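Local coordinates for putative periplasmic protein (Salmonella enterica, PDB 3OE3) that probably protects the bacterium against host defence by inhibiting C-type lysozyme in the periplasm, as a small antiparallel beta barrel, at residues S35-M40 against Y61-Y66; Q16-I21 against K70-V75; Y22-T25 against N29-A32. All coordinates share one frame; numbering follows the deposited sequence.

Interaction 1 of 3, residues S35-M40 against Y61-Y66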
# COMPACT_ATOMS: atom_id res chain seq x y z
N SER C 35 2.78 -2.48 5.72
CA SER C 35 2.80 -3.92 5.56
C SER C 35 3.19 -4.54 6.90
O SER C 35 4.24 -4.23 7.44
CB SER C 35 3.81 -4.30 4.47
OG SER C 35 3.89 -5.70 4.29
N GLN C 36 2.32 -5.39 7.43
CA GLN C 36 2.56 -6.12 8.69
C GLN C 36 2.09 -7.56 8.57
O GLN C 36 1.03 -7.82 8.00
CB GLN C 36 1.81 -5.46 9.85
CG GLN C 36 2.49 -4.24 10.42
CD GLN C 36 3.78 -4.60 11.14
OE1 GLN C 36 3.79 -5.45 12.03
NE2 GLN C 36 4.87 -3.96 10.75
N VAL C 37 2.85 -8.49 9.14
CA VAL C 37 2.51 -9.90 9.08
C VAL C 37 2.17 -10.31 7.65
O VAL C 37 1.22 -11.06 7.41
CB VAL C 37 1.36 -10.26 10.03
CG1 VAL C 37 1.36 -11.76 10.32
CG2 VAL C 37 1.50 -9.48 11.33
N ASN C 38 2.95 -9.79 6.72
CA ASN C 38 2.84 -10.17 5.31
C ASN C 38 1.51 -9.78 4.69
O ASN C 38 1.03 -10.44 3.76
CB ASN C 38 3.08 -11.68 5.15
CG ASN C 38 3.38 -12.08 3.72
OD1 ASN C 38 3.74 -11.24 2.90
ND2 ASN C 38 3.22 -13.36 3.42
N GLU C 39 0.92 -8.71 5.21
CA GLU C 39 -0.32 -8.16 4.67
C GLU C 39 -0.20 -6.65 4.55
O GLU C 39 0.40 -5.99 5.39
CB GLU C 39 -1.51 -8.46 5.61
CG GLU C 39 -1.70 -9.92 5.94
CD GLU C 39 -2.97 -10.15 6.74
OE1 GLU C 39 -3.25 -9.37 7.67
OE2 GLU C 39 -3.67 -11.14 6.43
N MSE C 40 -0.81 -6.10 3.51
CA MSE C 40 -0.92 -4.66 3.40
C MSE C 40 -2.19 -4.17 4.11
O MSE C 40 -3.27 -4.74 3.95
CB MSE C 40 -0.94 -4.27 1.93
CG MSE C 40 0.43 -4.36 1.28
SE MSE C 40 0.42 -3.69 -0.57
CE MSE C 40 -0.73 -5.06 -1.34
N TYR C 61 -8.55 -4.79 12.26
CA TYR C 61 -7.18 -4.46 12.60
C TYR C 61 -7.16 -3.28 13.56
O TYR C 61 -7.99 -2.38 13.47
CB TYR C 61 -6.38 -4.11 11.34
CG TYR C 61 -6.24 -5.27 10.38
CD1 TYR C 61 -5.11 -6.07 10.39
CD2 TYR C 61 -7.25 -5.56 9.47
CE1 TYR C 61 -4.98 -7.12 9.51
CE2 TYR C 61 -7.13 -6.62 8.59
CZ TYR C 61 -5.99 -7.39 8.62
OH TYR C 61 -5.87 -8.44 7.74
N THR C 62 -6.20 -3.29 14.48
CA THR C 62 -6.11 -2.22 15.46
C THR C 62 -4.82 -1.41 15.31
O THR C 62 -4.47 -0.63 16.19
CB THR C 62 -6.20 -2.76 16.90
OG1 THR C 62 -5.07 -3.60 17.17
CG2 THR C 62 -7.49 -3.57 17.09
N TYR C 63 -4.12 -1.57 14.19
CA TYR C 63 -2.95 -0.76 13.92
C TYR C 63 -3.30 0.71 13.85
O TYR C 63 -4.28 1.10 13.21
CB TYR C 63 -2.27 -1.18 12.61
CG TYR C 63 -1.70 -2.58 12.62
CD1 TYR C 63 -0.64 -2.92 13.48
CD2 TYR C 63 -2.19 -3.56 11.78
CE1 TYR C 63 -0.12 -4.19 13.48
CE2 TYR C 63 -1.67 -4.84 11.78
CZ TYR C 63 -0.64 -5.16 12.64
OH TYR C 63 -0.12 -6.43 12.66
N LYS C 64 -2.48 1.52 14.52
CA LYS C 64 -2.52 2.96 14.37
C LYS C 64 -1.09 3.49 14.18
O LYS C 64 -0.13 3.03 14.83
CB LYS C 64 -3.20 3.62 15.57
CG LYS C 64 -4.69 3.30 15.68
CD LYS C 64 -5.32 4.03 16.86
CE LYS C 64 -6.84 3.95 16.82
NZ LYS C 64 -7.32 2.56 16.62
N LEU C 65 -0.96 4.44 13.28
CA LEU C 65 0.32 5.01 12.92
C LEU C 65 0.28 6.47 13.34
O LEU C 65 -0.55 7.26 12.84
CB LEU C 65 0.54 4.88 11.40
CG LEU C 65 1.77 5.59 10.82
CD1 LEU C 65 3.05 4.91 11.32
CD2 LEU C 65 1.72 5.60 9.27
N TYR C 66 1.14 6.84 14.28
CA TYR C 66 1.17 8.21 14.75
C TYR C 66 2.41 8.89 14.23
O TYR C 66 3.52 8.41 14.46
CB TYR C 66 1.17 8.24 16.28
CG TYR C 66 -0.08 7.64 16.87
CD1 TYR C 66 -1.18 8.43 17.17
CD2 TYR C 66 -0.17 6.28 17.12
CE1 TYR C 66 -2.32 7.88 17.70
CE2 TYR C 66 -1.31 5.73 17.65
CZ TYR C 66 -2.38 6.54 17.94
OH TYR C 66 -3.53 5.99 18.48
O HOH W 1 2.02 -6.85 14.30

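Interaction 2 of 3, residues Q16-I21 against K70-V75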
# COMPACT_ATOMS: atom_id res chain seq x y z
N GLN C 16 15.05 -2.23 12.90
CA GLN C 16 13.86 -2.45 12.09
C GLN C 16 13.65 -1.30 11.11
O GLN C 16 13.99 -0.16 11.38
CB GLN C 16 12.63 -2.56 12.98
CG GLN C 16 12.70 -3.68 13.99
CD GLN C 16 12.83 -5.02 13.33
OE1 GLN C 16 12.02 -5.39 12.48
NE2 GLN C 16 13.86 -5.77 13.73
N VAL C 17 13.06 -1.62 9.97
CA VAL C 17 12.73 -0.62 8.97
C VAL C 17 11.22 -0.65 8.75
O VAL C 17 10.59 -1.71 8.84
CB VAL C 17 13.43 -0.92 7.64
CG1 VAL C 17 12.99 0.07 6.57
CG2 VAL C 17 14.94 -0.87 7.83
N MSE C 18 10.63 0.51 8.53
CA MSE C 18 9.20 0.55 8.17
C MSE C 18 9.01 1.29 6.87
O MSE C 18 9.40 2.45 6.77
CB MSE C 18 8.41 1.26 9.27
CG MSE C 18 6.92 1.37 9.01
SE MSE C 18 5.90 2.10 10.51
CE MSE C 18 6.62 3.92 10.48
N GLU C 19 8.41 0.64 5.87
CA GLU C 19 7.96 1.32 4.67
C GLU C 19 6.52 1.82 4.87
O GLU C 19 5.67 1.10 5.39
CB GLU C 19 7.93 0.36 3.47
CG GLU C 19 9.23 0.19 2.72
CD GLU C 19 9.03 -0.56 1.41
OE1 GLU C 19 7.87 -0.92 1.09
OE2 GLU C 19 10.03 -0.77 0.71
N VAL C 20 6.25 3.04 4.44
CA VAL C 20 4.88 3.53 4.40
C VAL C 20 4.63 4.12 3.02
O VAL C 20 5.45 4.88 2.50
CB VAL C 20 4.61 4.60 5.47
CG1 VAL C 20 3.12 4.98 5.47
CG2 VAL C 20 5.02 4.11 6.87
N ILE C 21 3.51 3.74 2.41
CA ILE C 21 3.03 4.40 1.21
C ILE C 21 2.02 5.44 1.65
O ILE C 21 1.04 5.11 2.32
CB ILE C 21 2.34 3.42 0.23
CG1 ILE C 21 3.28 2.29 -0.19
CG2 ILE C 21 1.86 4.17 -0.99
CD1 ILE C 21 4.49 2.73 -0.95
N LYS C 70 9.15 14.35 11.06
CA LYS C 70 9.91 13.27 10.43
C LYS C 70 9.81 11.98 11.22
O LYS C 70 10.41 10.98 10.84
CB LYS C 70 11.39 13.66 10.34
CG LYS C 70 11.66 14.91 9.56
CD LYS C 70 13.14 15.22 9.57
CE LYS C 70 13.40 16.63 9.07
NZ LYS C 70 14.51 17.24 9.82
N THR C 71 9.06 12.00 12.32
CA THR C 71 9.04 10.87 13.23
C THR C 71 7.73 10.12 13.17
O THR C 71 6.71 10.63 12.69
CB THR C 71 9.33 11.31 14.68
OG1 THR C 71 8.18 11.96 15.23
CG2 THR C 71 10.53 12.24 14.74
N ALA C 72 7.74 8.89 13.65
CA ALA C 72 6.54 8.06 13.60
C ALA C 72 6.63 6.94 14.63
O ALA C 72 7.71 6.57 15.08
CB ALA C 72 6.36 7.48 12.20
N GLU C 73 5.46 6.39 14.97
CA GLU C 73 5.35 5.26 15.87
C GLU C 73 4.22 4.40 15.36
O GLU C 73 3.15 4.91 15.04
CB GLU C 73 5.01 5.73 17.30
CG GLU C 73 5.95 6.79 17.88
CD GLU C 73 7.20 6.19 18.48
OE1 GLU C 73 7.24 4.96 18.67
OE2 GLU C 73 8.15 6.95 18.79
N LEU C 74 4.45 3.09 15.29
CA LEU C 74 3.38 2.15 14.96
C LEU C 74 3.02 1.31 16.18
O LEU C 74 3.88 0.69 16.82
CB LEU C 74 3.77 1.24 13.78
CG LEU C 74 2.71 0.23 13.33
CD1 LEU C 74 1.50 0.92 12.73
CD2 LEU C 74 3.32 -0.77 12.34
N VAL C 75 1.74 1.34 16.50
CA VAL C 75 1.21 0.58 17.63
C VAL C 75 0.01 -0.28 17.20
O VAL C 75 -0.52 -0.14 16.09
CB VAL C 75 0.80 1.49 18.81
CG1 VAL C 75 1.98 2.37 19.24
CG2 VAL C 75 -0.41 2.34 18.45

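Interaction 3 of 3, residues Y22-T25 against N29-A32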
# COMPACT_ATOMS: atom_id res chain seq x y z
N TYR C 22 2.27 6.71 1.33
CA TYR C 22 1.32 7.75 1.65
C TYR C 22 0.57 8.17 0.39
O TYR C 22 1.17 8.34 -0.67
CB TYR C 22 2.04 8.97 2.23
CG TYR C 22 2.58 8.75 3.63
CD1 TYR C 22 1.72 8.67 4.71
CD2 TYR C 22 3.94 8.67 3.88
CE1 TYR C 22 2.19 8.50 6.00
CE2 TYR C 22 4.44 8.50 5.18
CZ TYR C 22 3.54 8.41 6.24
OH TYR C 22 3.98 8.24 7.55
N VAL C 23 -0.75 8.32 0.53
CA VAL C 23 -1.61 8.81 -0.54
C VAL C 23 -2.16 10.15 -0.09
O VAL C 23 -2.81 10.26 0.95
CB VAL C 23 -2.78 7.85 -0.80
CG1 VAL C 23 -3.69 8.39 -1.93
CG2 VAL C 23 -2.25 6.45 -1.14
N ASN C 24 -1.86 11.18 -0.87
CA ASN C 24 -2.34 12.51 -0.55
C ASN C 24 -2.99 13.05 -1.81
O ASN C 24 -2.29 13.47 -2.73
CB ASN C 24 -1.17 13.40 -0.14
CG ASN C 24 -0.65 13.04 1.23
OD1 ASN C 24 -1.32 13.26 2.23
ND2 ASN C 24 0.56 12.49 1.28
N THR C 25 -4.32 13.04 -1.85
CA THR C 25 -5.01 13.34 -3.11
C THR C 25 -4.97 14.84 -3.38
O THR C 25 -4.75 15.65 -2.47
CB THR C 25 -6.48 12.85 -3.13
OG1 THR C 25 -7.29 13.69 -2.31
CG2 THR C 25 -6.58 11.39 -2.64
N ASN C 29 -7.31 14.70 0.57
CA ASN C 29 -7.58 13.53 1.39
C ASN C 29 -6.29 12.76 1.63
O ASN C 29 -5.41 12.75 0.78
CB ASN C 29 -8.63 12.64 0.74
CG ASN C 29 -10.00 13.29 0.72
OD1 ASN C 29 -10.28 14.19 1.51
ND2 ASN C 29 -10.87 12.83 -0.19
N ALA C 30 -6.18 12.13 2.78
CA ALA C 30 -4.93 11.45 3.16
C ALA C 30 -5.15 10.03 3.63
O ALA C 30 -6.04 9.76 4.43
CB ALA C 30 -4.20 12.25 4.25
N TYR C 31 -4.32 9.12 3.11
CA TYR C 31 -4.35 7.71 3.49
C TYR C 31 -2.92 7.25 3.65
O TYR C 31 -1.98 7.93 3.22
CB TYR C 31 -5.04 6.86 2.42
CG TYR C 31 -6.40 7.38 2.00
CD1 TYR C 31 -6.51 8.30 0.96
CD2 TYR C 31 -7.56 6.93 2.60
CE1 TYR C 31 -7.75 8.78 0.57
CE2 TYR C 31 -8.81 7.40 2.20
CZ TYR C 31 -8.89 8.33 1.19
OH TYR C 31 -10.11 8.82 0.75
N ALA C 32 -2.75 6.08 4.27
CA ALA C 32 -1.44 5.46 4.39
C ALA C 32 -1.59 3.98 4.19
O ALA C 32 -2.65 3.42 4.44
CB ALA C 32 -0.84 5.75 5.76
O HOH W 2 -1.23 10.72 3.72
O HOH W 3 -3.34 15.04 1.98

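Interaction 1 of 3, residues S35-M40 against Y61-Y66
Two tyrosines leading into strand 64-68 meet a tight hairpin turn in a surface contact, part polar and part CH-pi, at one end of the beta barrel. The turn, type I' from Gln36 to Glu39, joins strands 30-36 and 39-45 and is closed by Gln36 N to Glu39 O and Glu39 N to Gln36 O, both 2.9 Å. Gln36 lays its aliphatic part over one face of the Tyr63 ring, with CG 4.3 Å from the ring centroid. The bend of its chain at chi2 (-68°) turns the amide off the ring, the two planes standing 66° apart, and a water joins Gln36 OE1 to Tyr63 OH. That hydroxyl also lies 3.5 Å from Gln36 CB and 3.7 Å from Val37 CG2. Glu39 reaches out with an extended chain, and its OE1 accepts a hydrogen bond of 2.8 Å from Tyr61 OH, near the plane of that ring but from above the carboxylate plane. Behind the contact, Tyr61 touches Ile41 and Tyr63 touches Met43 of strand 39-45. Both phenols thus point their polar ends at the turn: Tyr61 is tied directly to the Glu39 carboxylate, Tyr63 through a water to the Gln36 amide.

Interaction 2 of 3, residues Q16-I21 against K70-V75
Met18, present as selenomethionine, spans the barrel interior to reach Ala72 and Leu74 on strand 71-76, a buried and wholly apolar contact. Along 16-21 the chain enters through Gln16 and Val17, neither of which meets the other strand, and comes next to Met18, the residue that makes the crossing. Its CG stands anti to the backbone N (chi1 180°) and chi2 is extended as well, carrying the selenium straight inward to 4.0 Å from Leu74 CB. Only at chi3 (67°) does the chain bend, turning the methyl group so that Met18 CE lies 4.0 Å from Ala72 CB. One side chain therefore meets two residues whose CB atoms both point toward it, while Glu73 between them points away. With the nearest CA atoms, those of Met18 and Leu74, 9.1 Å apart, the backbones do not pair: no hydrogen bond crosses. After Met18 the chain runs on through Glu19, which forms a salt bridge with Lys7 and whose OE1 accepts a hydrogen bond from Met40 N of the second subunit. Around the contact, Tyr10 of strand 5-12, Leu83 of strand 80-88 and Leu65 of strand 64-68 touch Met18, and Ile34 of strand 30-36 and Val82 of strand 80-88 touch Leu74.

Interaction 3 of 3, residues Y22-T25 against N29-A32
Thr25 holds OG1 between its backbone N and carbonyl carbon (chi1 74°), which turns the hydroxyl to Asn29 N at 3.1 Å, where it accepts a hydrogen bond. The same threonine donates its backbone N-H to Asn29 O, with Thr25 N 2.9 Å from that oxygen, so the two residues grip each other twice where the hairpin of strands 16-24 and 30-36 opens into its connecting loop. Further in, the antiparallel strands pair regularly: Val23 and Tyr31 form the hydrogen-bonded pair, with Val23 N to Tyr31 O 3.0 Å and Tyr31 N to Val23 O 2.9 Å. On the face of this pair, Val23 CG1 comes 4.0 Å from Tyr31 CD1, and Thr25 CG2 approaches the edge of the same ring. Tyr22 and Asn24 share the other face with Ala32 and Ala30; Tyr22 CD1 is 4.0 Å from Ala32 CB, and Tyr22 OH bonds to Tyr10 OH. One water donates to Asn24 OD1; a second lies 2.9 Å from both Asn24 OD1 and Tyr31 O, with more acceptors in reach than it has protons. Across the subunit boundary, Glu4 of the second subunit receives both Tyr31 OH and Asn29 ND2, while Val23 packs on its counterpart there. The Val23 and Tyr31 face thus carries contact with the second subunit, whereas the face of Tyr22 and Asn24 is mixed, combining apolar packing, a hydroxyl bond and water.

How the interactions relate
All three interactions belong to one closed antiparallel barrel, and each lies within reach of the second subunit. Interactions 1 and 2, with centres about 10 Å apart, join through the neighbouring strands 64-68 and 71-76, where Lys64 N lies 3.0 Å from Val75 O and Tyr66 O 2.8 Å from Glu73 N, both probable hydrogen bonds. Interaction 3 continues strand 16-24 from interaction 2, about 15 Å away between centres, and Ala32 CB packs 4.0 Å from Val20 CG1. Interactions 1 and 3 share strand 30-36, one at either end, with centres about 16 Å apart. Leu65 connects them, its CD2 3.9 Å from Tyr22 OH. The Asn24 side chain of interaction 3 is about 5 Å from a bound sodium ion.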